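Local atomic coordinates of endonuclease NucS (PDB entry 5GKE), a protein that binds double-stranded DNA and acts as a mismatch restriction endonuclease, with a predicted ability to cleave single-stranded ends of branched DNA. Residues G130-A136 and E179-R183; V176-L180 and Q192-V197; P148-F154 and V166-S171. The protein carries 1 engineered substitution. All coordinates share one frame; numbering follows the deposited sequence.

In the fold
The N-terminal PH-like domain comes first, and all three contacts fall in the C-terminal PDDEXK-type domain that follows. Contact 1 closes the longest loop: the start of helix 132-141 meets the end of strand 175-180 and the turn beyond it. Contact 3 is nested inside that loop, pairing 148-154 with 166-171 in the hairpin at one edge of the five-stranded mixed sheet. Contact 2 opens only after contact 3 has closed, but it overlaps contact 1 and shares Glu179 and Leu180 with it. It folds helix 187-204 back along strand 175-180. That strand therefore connects the hairpin, the two helices, the magnesium ion and the DNA.

Contact 1: G130-A136 and E179-R183; sequences GSEAEMA and ELKRR. With MG (magnesium ion), chain E; nucleotides of chain C.
Glu132, at the start of helix 132-141, and Arg182, in the turn after strand 175-180, bring their CA atoms to 5.3 Å. Arg182 approaches Gly130 side-on, NE and NH2 both donating in the guanidinium plane to Gly130 O, with NE and O 2.7 Å apart. NH1 makes a weak bond to DG9 OP2, and NH2 also serves Arg44 O of the second subunit. Cut back to alanine, the residue would probably leave Gly130 O without either donor and lose the links to DG9 and Arg44. Gly130 suits its positive phi (87°), where a side chain would press on the preceding carbonyl. Ser131 and Glu134 form a capping box, and Glu132 N donates to DA7 OP1 (3.0 Å, 169°). The Glu132 side chain, CG anti to the backbone N (chi1 -178°), lays CG against Leu180 CB (3.8 Å), and one water joins Glu132 OE2, Arg182 N and DA7 OP2. Leu180 CD1 fits against Ala136 CB at 3.9 Å, while Met135 SD lies beside Lys181 O (3.5 Å). Lys181 NZ, in a salt bridge with Glu179 OE1 whose hydrogen bond is weak, donates to DC6 OP1. Glu179-Leu180-Lys181 is consistent with the E-x-K signature of PD-(D/E)XK nucleases.

Contact 2: V176-L180 and Q192-V197; sequences VVLEL and QLKSYV. With MG (magnesium ion), chain E; nucleotides of chain C.
Val177 and Glu179 turn toward helix 192-197, which packs nearly antiparallel to strand 176-180, their axes 8.7 Å apart at an angle of 160°. The apolar contacts centre on Val177, whose beta-branched side chain offers two methyls to the helix. CG2 meets Val197 CG2 at 3.8 Å, and CG1 lies against Tyr196 CB at 4.0 Å, these two side chains crossing at about a right angle. Leu193 CD1 fills the space between the two strand residues, 4.1 Å from Val177 CB and 4.0 Å from Glu179 CB, so the glutamate's own methylene belongs to the apolar layer. Metal bonds take over at its far end. With CG anti to the backbone N (chi1 175°) and a bend at chi2 (63°), the carboxylate reaches the magnesium ion with both oxygens, Glu179 OE1 at 2.4 Å, and DC6 OP1 is a further ligand. Gln192 also belongs to the magnesium site. The edge of the Tyr196 ring faces Glu179 OE2, with CE2 3.8 Å away, and Tyr196 OH donates to DA5 OP1 at 2.7 Å. Strand and helix, which begin the beta-alpha-beta unit running on to strand 208-214, thus pair an apolar half with a polar half, consistent with the packing holding Glu179 and Tyr196 in place for metal and phosphate.

Contact 3: P148-F154 and V166-S171; sequences PGFKPLF and VLGRDS
Lys151 and Arg169 face each other as an antiparallel hydrogen-bonded pair, exchanging two backbone bonds: Lys151 N to Arg169 O (2.9 Å, 171°) and Arg169 N to Lys151 O. Pro152, which has no N-H to give, sits in the non-hydrogen-bonded pair with Gly168. Beyond it Leu167 O accepts twice, from Leu153 N at 2.7 Å and from Phe154 N at 2.9 Å, and Leu167 N returns a bond to Phe154 O. Two residues, Leu153 and Phe154, thus face the single Leu167: a classic beta bulge, which shifts the register by one within the hairpin at the edge of the nuclease-domain sheet. A weaker CA-H...O contact runs from Val166 CA to Phe154 O. Gly168 suits its place because a CB would collide with Lys151 O. Among the side chains, Leu153 CD1 lies 3.7 Å from Arg169 CG, a methylene of the arginine, and Phe154 lies side by side with Leu167, CD1 4.0 Å from Leu167 CB. Pro152 CB touches Val166 CG1 at 4.2 Å. Phe150, its CG anti to the backbone N (chi1 171°), brings its ring to the partner strand, CD1 3.3 Å from Arg169 O and the ring edge facing Val166 CG1. The same ring also packs on Val176 and Leu178 of strand 175-180 and on Ile139 of helix 132-141.

Contact 1: G130-A136 and E179-R183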
loop_
_atom_site.group_PDB
_atom_site.type_symbol
_atom_site.label_atom_id
_atom_site.label_comp_id
_atom_site.label_asym_id
_atom_site.label_seq_id
_atom_site.Cartn_x
_atom_site.Cartn_y
_atom_site.Cartn_z
ATOM N N GLY A 130 2.094 -4.505 -18.172
ATOM C CA GLY A 130 2.004 -3.062 -18.049
ATOM C C GLY A 130 2.793 -2.547 -16.858
ATOM O O GLY A 130 2.460 -1.506 -16.291
ATOM N N SER A 131 3.841 -3.283 -16.485
ATOM C CA SER A 131 4.677 -2.931 -15.345
ATOM C C SER A 131 5.951 -2.172 -15.747
ATOM O O SER A 131 6.266 -2.051 -16.942
ATOM C CB SER A 131 5.069 -4.200 -14.598
ATOM O OG SER A 131 6.071 -4.879 -15.334
ATOM N N GLU A 132 6.713 -1.719 -14.747
ATOM C CA GLU A 132 7.978 -1.017 -15.011
ATOM C C GLU A 132 9.015 -1.994 -15.538
ATOM O O GLU A 132 9.815 -1.646 -16.406
ATOM C CB GLU A 132 8.542 -0.298 -13.768
ATOM C CG GLU A 132 9.855 0.471 -14.103
ATOM C CD GLU A 132 10.575 1.127 -12.903
ATOM O OE1 GLU A 132 11.804 0.894 -12.747
ATOM O OE2 GLU A 132 9.939 1.911 -12.148
ATOM N N ALA A 133 9.005 -3.216 -15.015
ATOM C CA ALA A 133 9.923 -4.241 -15.500
ATOM C C ALA A 133 9.786 -4.414 -17.019
ATOM O O ALA A 133 10.770 -4.566 -17.736
ATOM C CB ALA A 133 9.673 -5.539 -14.796
ATOM N N GLU A 134 8.559 -4.347 -17.510
ATOM C CA GLU A 134 8.337 -4.521 -18.931
ATOM C C GLU A 134 8.778 -3.319 -19.756
ATOM O O GLU A 134 9.177 -3.473 -20.906
ATOM C CB GLU A 134 6.875 -4.827 -19.181
ATOM C CG GLU A 134 6.521 -6.212 -18.702
ATOM C CD GLU A 134 5.041 -6.406 -18.631
ATOM O OE1 GLU A 134 4.488 -7.067 -19.535
ATOM O OE2 GLU A 134 4.432 -5.872 -17.678
ATOM N N MET A 135 8.699 -2.121 -19.182
ATOM C CA MET A 135 9.272 -0.955 -19.841
ATOM C C MET A 135 10.762 -1.207 -20.078
ATOM O O MET A 135 11.297 -0.955 -21.164
ATOM C CB MET A 135 9.092 0.306 -18.997
ATOM C CG MET A 135 7.669 0.766 -18.802
ATOM S SD MET A 135 7.612 2.336 -17.908
ATOM C CE MET A 135 8.369 3.447 -19.090
ATOM N N ALA A 136 11.412 -1.706 -19.032
ATOM C CA ALA A 136 12.829 -2.001 -19.062
ATOM C C ALA A 136 13.136 -2.993 -20.189
ATOM O O ALA A 136 13.956 -2.700 -21.066
ATOM C CB ALA A 136 13.290 -2.535 -17.690
ATOM N N GLU A 179 15.593 6.825 -15.647
ATOM C CA GLU A 179 14.629 6.565 -14.583
ATOM C C GLU A 179 13.258 6.310 -15.218
ATOM O O GLU A 179 12.762 7.133 -15.984
ATOM C CB GLU A 179 14.568 7.724 -13.590
ATOM C CG GLU A 179 13.484 7.568 -12.509
ATOM C CD GLU A 179 13.694 6.371 -11.583
ATOM O OE1 GLU A 179 12.765 6.050 -10.809
ATOM O OE2 GLU A 179 14.786 5.756 -11.605
ATOM N N LEU A 180 12.676 5.152 -14.928
ATOM C CA LEU A 180 11.408 4.752 -15.533
ATOM C C LEU A 180 10.266 4.926 -14.555
ATOM O O LEU A 180 10.438 4.721 -13.346
ATOM C CB LEU A 180 11.446 3.294 -15.996
ATOM C CG LEU A 180 12.718 2.785 -16.666
ATOM C CD1 LEU A 180 12.592 1.291 -17.036
ATOM C CD2 LEU A 180 13.046 3.635 -17.884
ATOM N N LYS A 181 9.108 5.317 -15.086
ATOM C CA LYS A 181 7.844 5.290 -14.348
ATOM C C LYS A 181 6.735 4.794 -15.247
ATOM O O LYS A 181 6.540 5.328 -16.347
ATOM C CB LYS A 181 7.474 6.666 -13.800
ATOM C CG LYS A 181 8.422 7.183 -12.744
ATOM C CD LYS A 181 8.473 6.275 -11.527
ATOM C CE LYS A 181 9.628 6.678 -10.623
ATOM N NZ LYS A 181 9.964 5.662 -9.596
ATOM N N ARG A 182 5.991 3.799 -14.765
ATOM C CA ARG A 182 4.879 3.208 -15.520
ATOM C C ARG A 182 3.690 4.154 -15.583
ATOM O O ARG A 182 2.781 3.976 -16.376
ATOM C CB ARG A 182 4.443 1.861 -14.901
ATOM C CG ARG A 182 3.848 1.941 -13.493
ATOM C CD ARG A 182 3.148 0.627 -13.105
ATOM N NE ARG A 182 2.328 0.165 -14.218
ATOM C CZ ARG A 182 1.130 0.660 -14.511
ATOM N NH1 ARG A 182 0.590 1.596 -13.750
ATOM N NH2 ARG A 182 0.472 0.211 -15.559
ATOM N N ARG A 183 3.701 5.165 -14.729
ATOM C CA ARG A 183 2.607 6.104 -14.682
ATOM C C ARG A 183 3.189 7.510 -14.668
ATOM O O ARG A 183 4.414 7.675 -14.657
ATOM C CB ARG A 183 1.725 5.838 -13.454
ATOM C CG ARG A 183 2.421 6.053 -12.125
ATOM C CD ARG A 183 1.524 5.746 -10.937
ATOM N NE ARG A 183 1.902 6.552 -9.770
ATOM C CZ ARG A 183 1.309 6.493 -8.579
ATOM N NH1 ARG A 183 0.300 5.658 -8.375
ATOM N NH2 ARG A 183 1.722 7.274 -7.586
HETATM MG MG MG E . 13.702 3.970 -10.142
ATOM P P DC C 6 11.239 3.050 -7.996
ATOM O OP1 DC C 6 11.445 3.604 -9.353
ATOM O OP2 DC C 6 10.749 3.941 -6.925
ATOM O "O5'" DC C 6 10.225 1.831 -8.159
ATOM C "C5'" DC C 6 10.557 0.782 -9.056
ATOM C "C4'" DC C 6 9.542 -0.336 -8.990
ATOM O "O4'" DC C 6 9.400 -0.790 -7.623
ATOM C "C3'" DC C 6 8.140 0.032 -9.446
ATOM O "O3'" DC C 6 7.537 -1.116 -10.016
ATOM C "C2'" DC C 6 7.468 0.432 -8.138
ATOM C "C1'" DC C 6 8.068 -0.594 -7.191
ATOM N N1 DC C 6 8.109 -0.180 -5.752
ATOM C C2 DC C 6 7.481 -0.974 -4.789
ATOM O O2 DC C 6 6.868 -1.984 -5.150
ATOM N N3 DC C 6 7.548 -0.607 -3.486
ATOM C C4 DC C 6 8.224 0.498 -3.136
ATOM N N4 DC C 6 8.264 0.824 -1.838
ATOM C C5 DC C 6 8.879 1.316 -4.104
ATOM C C6 DC C 6 8.803 0.939 -5.386
ATOM P P DA C 7 6.221 -0.983 -10.921
ATOM O OP1 DA C 7 6.202 -2.173 -11.799
ATOM O OP2 DA C 7 6.203 0.376 -11.511
ATOM O "O5'" DA C 7 5.033 -1.064 -9.859
ATOM C "C5'" DA C 7 4.956 -2.168 -8.957
ATOM C "C4'" DA C 7 3.633 -2.168 -8.217
ATOM O "O4'" DA C 7 3.815 -1.634 -6.880
ATOM C "C3'" DA C 7 2.531 -1.331 -8.871
ATOM O "O3'" DA C 7 1.273 -1.993 -8.750
ATOM C "C2'" DA C 7 2.566 -0.026 -8.061
ATOM C "C1'" DA C 7 2.953 -0.530 -6.672
ATOM N N9 DA C 7 3.687 0.444 -5.868
ATOM C C8 DA C 7 4.519 1.431 -6.326
ATOM N N7 DA C 7 5.077 2.143 -5.378
ATOM C C5 DA C 7 4.594 1.576 -4.211
ATOM C C6 DA C 7 4.815 1.877 -2.851
ATOM N N6 DA C 7 5.624 2.865 -2.437
ATOM N N1 DA C 7 4.175 1.116 -1.928
ATOM C C2 DA C 7 3.371 0.126 -2.352
ATOM N N3 DA C 7 3.088 -0.252 -3.603
ATOM C C4 DA C 7 3.739 0.520 -4.493
ATOM P P DG C 9 -0.215 1.944 -10.152
ATOM O OP1 DG C 9 -0.693 3.326 -10.387
ATOM O OP2 DG C 9 0.891 1.388 -10.954
ATOM O "O5'" DG C 9 0.161 1.830 -8.609
ATOM C "C5'" DG C 9 -0.714 2.366 -7.631
ATOM C "C4'" DG C 9 -1.119 1.305 -6.619
ATOM O "O4'" DG C 9 0.042 0.877 -5.869
ATOM C "C3'" DG C 9 -2.167 1.766 -5.609
ATOM O "O3'" DG C 9 -3.399 1.097 -5.859
ATOM C "C2'" DG C 9 -1.603 1.389 -4.242
ATOM C "C1'" DG C 9 -0.120 1.171 -4.503
ATOM N N9 DG C 9 0.745 2.297 -4.152
ATOM C C8 DG C 9 1.529 3.038 -5.011
ATOM N N7 DG C 9 2.242 3.960 -4.406
ATOM C C5 DG C 9 1.917 3.812 -3.059
ATOM C C6 DG C 9 2.371 4.533 -1.923
ATOM O O6 DG C 9 3.184 5.481 -1.873
ATOM N N1 DG C 9 1.782 4.067 -0.756
ATOM C C2 DG C 9 0.873 3.034 -0.685
ATOM N N2 DG C 9 0.424 2.725 0.543
ATOM N N3 DG C 9 0.437 2.351 -1.739
ATOM C C4 DG C 9 0.994 2.792 -2.889
HETATM O O HOH W 1 6.925 2.793 -12.458
#

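Contact 2: V176-L180 and Q192-V197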
loop_
_atom_site.group_PDB
_atom_site.type_symbol
_atom_site.label_atom_id
_atom_site.label_comp_id
_atom_site.label_asym_id
_atom_site.label_seq_id
_atom_site.Cartn_x
_atom_site.Cartn_y
_atom_site.Cartn_z
ATOM N N VAL A 176 24.473 7.322 -19.726
ATOM C CA VAL A 176 23.052 7.652 -19.593
ATOM C C VAL A 176 22.407 6.903 -18.424
ATOM O O VAL A 176 22.492 5.676 -18.336
ATOM C CB VAL A 176 22.275 7.343 -20.889
ATOM C CG1 VAL A 176 20.794 7.621 -20.703
ATOM C CG2 VAL A 176 22.829 8.161 -22.050
ATOM N N VAL A 177 21.809 7.661 -17.505
ATOM C CA VAL A 177 20.864 7.120 -16.529
ATOM C C VAL A 177 19.466 7.221 -17.074
ATOM O O VAL A 177 19.062 8.296 -17.521
ATOM C CB VAL A 177 20.849 7.883 -15.207
ATOM C CG1 VAL A 177 20.298 6.992 -14.111
ATOM C CG2 VAL A 177 22.204 8.377 -14.862
ATOM N N LEU A 178 18.727 6.118 -17.037
ATOM C CA LEU A 178 17.284 6.172 -17.258
ATOM C C LEU A 178 16.579 5.972 -15.925
ATOM O O LEU A 178 16.953 5.082 -15.147
ATOM C CB LEU A 178 16.815 5.110 -18.239
ATOM C CG LEU A 178 17.344 5.033 -19.665
ATOM C CD1 LEU A 178 16.516 3.988 -20.412
ATOM C CD2 LEU A 178 17.297 6.388 -20.368
ATOM N N GLU A 179 15.593 6.825 -15.647
ATOM C CA GLU A 179 14.629 6.565 -14.583
ATOM C C GLU A 179 13.258 6.310 -15.218
ATOM O O GLU A 179 12.762 7.133 -15.984
ATOM C CB GLU A 179 14.568 7.724 -13.590
ATOM C CG GLU A 179 13.484 7.568 -12.509
ATOM C CD GLU A 179 13.694 6.371 -11.583
ATOM O OE1 GLU A 179 12.765 6.050 -10.809
ATOM O OE2 GLU A 179 14.786 5.756 -11.605
ATOM N N LEU A 180 12.676 5.152 -14.928
ATOM C CA LEU A 180 11.408 4.752 -15.533
ATOM C C LEU A 180 10.266 4.926 -14.555
ATOM O O LEU A 180 10.438 4.721 -13.346
ATOM C CB LEU A 180 11.446 3.294 -15.996
ATOM C CG LEU A 180 12.718 2.785 -16.666
ATOM C CD1 LEU A 180 12.592 1.291 -17.036
ATOM C CD2 LEU A 180 13.046 3.635 -17.884
ATOM N N GLN A 192 15.010 11.079 -7.591
ATOM C CA GLN A 192 15.746 9.848 -7.839
ATOM C C GLN A 192 16.772 10.061 -8.964
ATOM O O GLN A 192 17.970 9.882 -8.771
ATOM C CB GLN A 192 14.783 8.721 -8.217
ATOM C CG GLN A 192 14.501 7.701 -7.125
ATOM C CD GLN A 192 13.469 6.659 -7.576
ATOM O OE1 GLN A 192 13.807 5.572 -8.089
ATOM N NE2 GLN A 192 12.211 6.996 -7.399
ATOM N N LEU A 193 16.275 10.466 -10.129
ATOM C CA LEU A 193 17.093 10.714 -11.300
ATOM C C LEU A 193 18.247 11.695 -11.031
ATOM O O LEU A 193 19.382 11.413 -11.364
ATOM C CB LEU A 193 16.221 11.247 -12.440
ATOM C CG LEU A 193 16.974 11.494 -13.756
ATOM C CD1 LEU A 193 17.699 10.221 -14.186
ATOM C CD2 LEU A 193 16.044 11.984 -14.876
ATOM N N LYS A 194 17.940 12.847 -10.447
ATOM C CA LYS A 194 18.946 13.850 -10.148
ATOM C C LYS A 194 20.005 13.260 -9.233
ATOM O O LYS A 194 21.202 13.445 -9.434
ATOM C CB LYS A 194 18.294 15.083 -9.503
ATOM C CG LYS A 194 19.250 16.109 -8.888
ATOM C CD LYS A 194 18.498 17.392 -8.539
ATOM C CE LYS A 194 19.420 18.509 -8.064
ATOM N NZ LYS A 194 19.998 18.254 -6.732
ATOM N N SER A 195 19.546 12.540 -8.225
ATOM C CA SER A 195 20.438 11.900 -7.281
ATOM C C SER A 195 21.417 10.937 -7.974
ATOM O O SER A 195 22.607 10.889 -7.637
ATOM C CB SER A 195 19.620 11.163 -6.222
ATOM O OG SER A 195 20.434 10.686 -5.175
ATOM N N TYR A 196 20.929 10.183 -8.955
ATOM C CA TYR A 196 21.788 9.189 -9.593
ATOM C C TYR A 196 22.793 9.879 -10.494
ATOM O O TYR A 196 23.969 9.521 -10.526
ATOM C CB TYR A 196 20.974 8.179 -10.394
ATOM C CG TYR A 196 19.961 7.437 -9.565
ATOM C CD1 TYR A 196 20.227 7.100 -8.234
ATOM C CD2 TYR A 196 18.724 7.074 -10.111
ATOM C CE1 TYR A 196 19.290 6.425 -7.472
ATOM C CE2 TYR A 196 17.779 6.388 -9.358
ATOM C CZ TYR A 196 18.062 6.076 -8.046
ATOM O OH TYR A 196 17.121 5.407 -7.313
ATOM N N VAL A 197 22.313 10.874 -11.226
ATOM C CA VAL A 197 23.153 11.599 -12.152
ATOM C C VAL A 197 24.327 12.246 -11.415
ATOM O O VAL A 197 25.463 12.186 -11.879
ATOM C CB VAL A 197 22.357 12.659 -12.903
ATOM C CG1 VAL A 197 23.299 13.670 -13.569
ATOM C CG2 VAL A 197 21.455 11.997 -13.925
HETATM MG MG MG E . 13.702 3.970 -10.142
ATOM P P DA C 5 16.975 3.529 -4.029
ATOM O OP1 DA C 5 17.859 3.964 -5.133
ATOM O OP2 DA C 5 16.582 4.429 -2.917
ATOM O "O5'" DA C 5 15.652 2.957 -4.717
ATOM C "C5'" DA C 5 15.765 2.087 -5.825
ATOM C "C4'" DA C 5 14.412 1.526 -6.197
ATOM O "O4'" DA C 5 13.945 0.637 -5.144
ATOM C "C3'" DA C 5 13.316 2.580 -6.393
ATOM O "O3'" DA C 5 12.604 2.292 -7.592
ATOM C "C2'" DA C 5 12.452 2.415 -5.140
ATOM C "C1'" DA C 5 12.601 0.933 -4.871
ATOM N N9 DA C 5 12.281 0.564 -3.499
ATOM C C8 DA C 5 12.630 1.229 -2.356
ATOM N N7 DA C 5 12.173 0.673 -1.259
ATOM C C5 DA C 5 11.460 -0.427 -1.717
ATOM C C6 DA C 5 10.722 -1.432 -1.054
ATOM N N6 DA C 5 10.583 -1.494 0.275
ATOM N N1 DA C 5 10.133 -2.376 -1.810
ATOM C C2 DA C 5 10.271 -2.320 -3.140
ATOM N N3 DA C 5 10.935 -1.432 -3.877
ATOM C C4 DA C 5 11.513 -0.504 -3.095
ATOM P P DC C 6 11.239 3.050 -7.996
ATOM O OP1 DC C 6 11.445 3.604 -9.353
ATOM O OP2 DC C 6 10.749 3.941 -6.925
ATOM O "O5'" DC C 6 10.225 1.831 -8.159
ATOM C "C5'" DC C 6 10.557 0.782 -9.056
ATOM C "C4'" DC C 6 9.542 -0.336 -8.990
ATOM O "O4'" DC C 6 9.400 -0.790 -7.623
ATOM C "C3'" DC C 6 8.140 0.032 -9.446
ATOM O "O3'" DC C 6 7.537 -1.116 -10.016
ATOM C "C2'" DC C 6 7.468 0.432 -8.138
ATOM C "C1'" DC C 6 8.068 -0.594 -7.191
ATOM N N1 DC C 6 8.109 -0.180 -5.752
ATOM C C2 DC C 6 7.481 -0.974 -4.789
ATOM O O2 DC C 6 6.868 -1.984 -5.150
ATOM N N3 DC C 6 7.548 -0.607 -3.486
ATOM C C4 DC C 6 8.224 0.498 -3.136
ATOM N N4 DC C 6 8.264 0.824 -1.838
ATOM C C5 DC C 6 8.879 1.316 -4.104
ATOM C C6 DC C 6 8.803 0.939 -5.386
#

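Contact 3: P148-F154 and V166-S171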
loop_
_atom_site.group_PDB
_atom_site.type_symbol
_atom_site.label_atom_id
_atom_site.label_comp_id
_atom_site.label_asym_id
_atom_site.label_seq_id
_atom_site.Cartn_x
_atom_site.Cartn_y
_atom_site.Cartn_z
ATOM N N PRO A 148 18.287 7.020 -31.093
ATOM C CA PRO A 148 19.211 6.203 -31.889
ATOM C C PRO A 148 20.620 6.211 -31.316
ATOM O O PRO A 148 21.071 7.234 -30.806
ATOM C CB PRO A 148 19.183 6.876 -33.269
ATOM C CG PRO A 148 17.933 7.688 -33.287
ATOM C CD PRO A 148 17.744 8.145 -31.875
ATOM N N GLY A 149 21.299 5.077 -31.387
ATOM C CA GLY A 149 22.650 4.983 -30.875
ATOM C C GLY A 149 22.684 4.916 -29.362
ATOM O O GLY A 149 23.720 5.176 -28.745
ATOM N N PHE A 150 21.547 4.581 -28.760
ATOM C CA PHE A 150 21.512 4.364 -27.322
ATOM C C PHE A 150 21.800 2.907 -27.016
ATOM O O PHE A 150 21.123 2.010 -27.511
ATOM C CB PHE A 150 20.171 4.770 -26.705
ATOM C CG PHE A 150 20.031 4.352 -25.267
ATOM C CD1 PHE A 150 20.813 4.943 -24.282
ATOM C CD2 PHE A 150 19.148 3.348 -24.902
ATOM C CE1 PHE A 150 20.705 4.548 -22.954
ATOM C CE2 PHE A 150 19.036 2.945 -23.572
ATOM C CZ PHE A 150 19.812 3.552 -22.599
ATOM N N LYS A 151 22.823 2.683 -26.202
ATOM C CA LYS A 151 23.234 1.341 -25.846
ATOM C C LYS A 151 23.026 1.111 -24.354
ATOM O O LYS A 151 23.787 1.618 -23.526
ATOM C CB LYS A 151 24.701 1.125 -26.242
ATOM C CG LYS A 151 25.174 -0.319 -26.221
ATOM C CD LYS A 151 26.383 -0.509 -27.136
ATOM C CE LYS A 151 26.912 -1.947 -27.119
ATOM N NZ LYS A 151 27.969 -2.197 -26.083
ATOM N N PRO A 152 21.982 0.342 -24.008
ATOM C CA PRO A 152 21.696 -0.049 -22.625
ATOM C C PRO A 152 22.635 -1.148 -22.136
ATOM O O PRO A 152 22.921 -2.075 -22.892
ATOM C CB PRO A 152 20.254 -0.550 -22.698
ATOM C CG PRO A 152 20.110 -1.049 -24.084
ATOM C CD PRO A 152 20.963 -0.156 -24.946
ATOM N N LEU A 153 23.068 -1.058 -20.881
ATOM C CA LEU A 153 24.103 -1.938 -20.323
ATOM C C LEU A 153 23.625 -2.638 -19.067
ATOM O O LEU A 153 23.816 -3.833 -18.918
ATOM C CB LEU A 153 25.391 -1.172 -20.034
ATOM C CG LEU A 153 25.968 -0.436 -21.242
ATOM C CD1 LEU A 153 27.205 0.345 -20.849
ATOM C CD2 LEU A 153 26.268 -1.408 -22.365
ATOM N N PHE A 154 23.129 -1.878 -18.099
ATOM C CA PHE A 154 22.683 -2.487 -16.857
ATOM C C PHE A 154 21.223 -2.180 -16.545
ATOM O O PHE A 154 20.694 -1.142 -16.936
ATOM C CB PHE A 154 23.548 -2.028 -15.678
ATOM C CG PHE A 154 25.027 -2.024 -15.954
ATOM C CD1 PHE A 154 25.621 -0.958 -16.613
ATOM C CD2 PHE A 154 25.833 -3.059 -15.511
ATOM C CE1 PHE A 154 26.991 -0.941 -16.852
ATOM C CE2 PHE A 154 27.203 -3.049 -15.746
ATOM C CZ PHE A 154 27.783 -1.990 -16.415
ATOM N N VAL A 166 17.919 1.776 -15.489
ATOM C CA VAL A 166 18.697 1.374 -16.643
ATOM C C VAL A 166 19.927 2.285 -16.793
ATOM O O VAL A 166 19.861 3.509 -16.622
ATOM C CB VAL A 166 17.836 1.397 -17.917
ATOM C CG1 VAL A 166 18.683 1.128 -19.158
ATOM C CG2 VAL A 166 16.704 0.374 -17.792
ATOM N N LEU A 167 21.067 1.672 -17.073
ATOM C CA LEU A 167 22.296 2.423 -17.234
ATOM C C LEU A 167 22.927 2.055 -18.572
ATOM O O LEU A 167 22.975 0.881 -18.941
ATOM C CB LEU A 167 23.237 2.145 -16.068
ATOM C CG LEU A 167 24.457 3.043 -15.863
ATOM C CD1 LEU A 167 24.054 4.484 -15.680
ATOM C CD2 LEU A 167 25.227 2.553 -14.659
ATOM N N GLY A 168 23.406 3.058 -19.299
ATOM C CA GLY A 168 23.929 2.842 -20.636
ATOM C C GLY A 168 24.772 3.988 -21.160
ATOM O O GLY A 168 25.251 4.835 -20.388
ATOM N N ARG A 169 24.992 3.989 -22.473
ATOM C CA ARG A 169 25.705 5.080 -23.131
ATOM C C ARG A 169 24.914 5.596 -24.323
ATOM O O ARG A 169 24.087 4.876 -24.886
ATOM C CB ARG A 169 27.095 4.638 -23.607
ATOM C CG ARG A 169 27.680 3.423 -22.909
ATOM C CD ARG A 169 29.067 3.078 -23.455
ATOM N NE ARG A 169 30.073 4.092 -23.114
ATOM C CZ ARG A 169 30.521 5.034 -23.945
ATOM N NH1 ARG A 169 30.067 5.110 -25.192
ATOM N NH2 ARG A 169 31.430 5.899 -23.531
ATOM N N ASP A 170 25.171 6.841 -24.709
ATOM C CA ASP A 170 24.648 7.347 -25.965
ATOM C C ASP A 170 25.735 7.320 -27.046
ATOM O O ASP A 170 26.900 7.008 -26.778
ATOM C CB ASP A 170 24.084 8.765 -25.794
ATOM C CG ASP A 170 25.132 9.783 -25.332
ATOM O OD1 ASP A 170 24.742 10.921 -24.996
ATOM O OD2 ASP A 170 26.337 9.466 -25.297
ATOM N N SER A 171 25.349 7.682 -28.263
ATOM C CA SER A 171 26.232 7.587 -29.415
ATOM C C SER A 171 27.311 8.670 -29.415
ATOM O O SER A 171 28.195 8.675 -30.264
ATOM C CB SER A 171 25.411 7.670 -30.694
ATOM O OG SER A 171 24.691 8.888 -30.724
#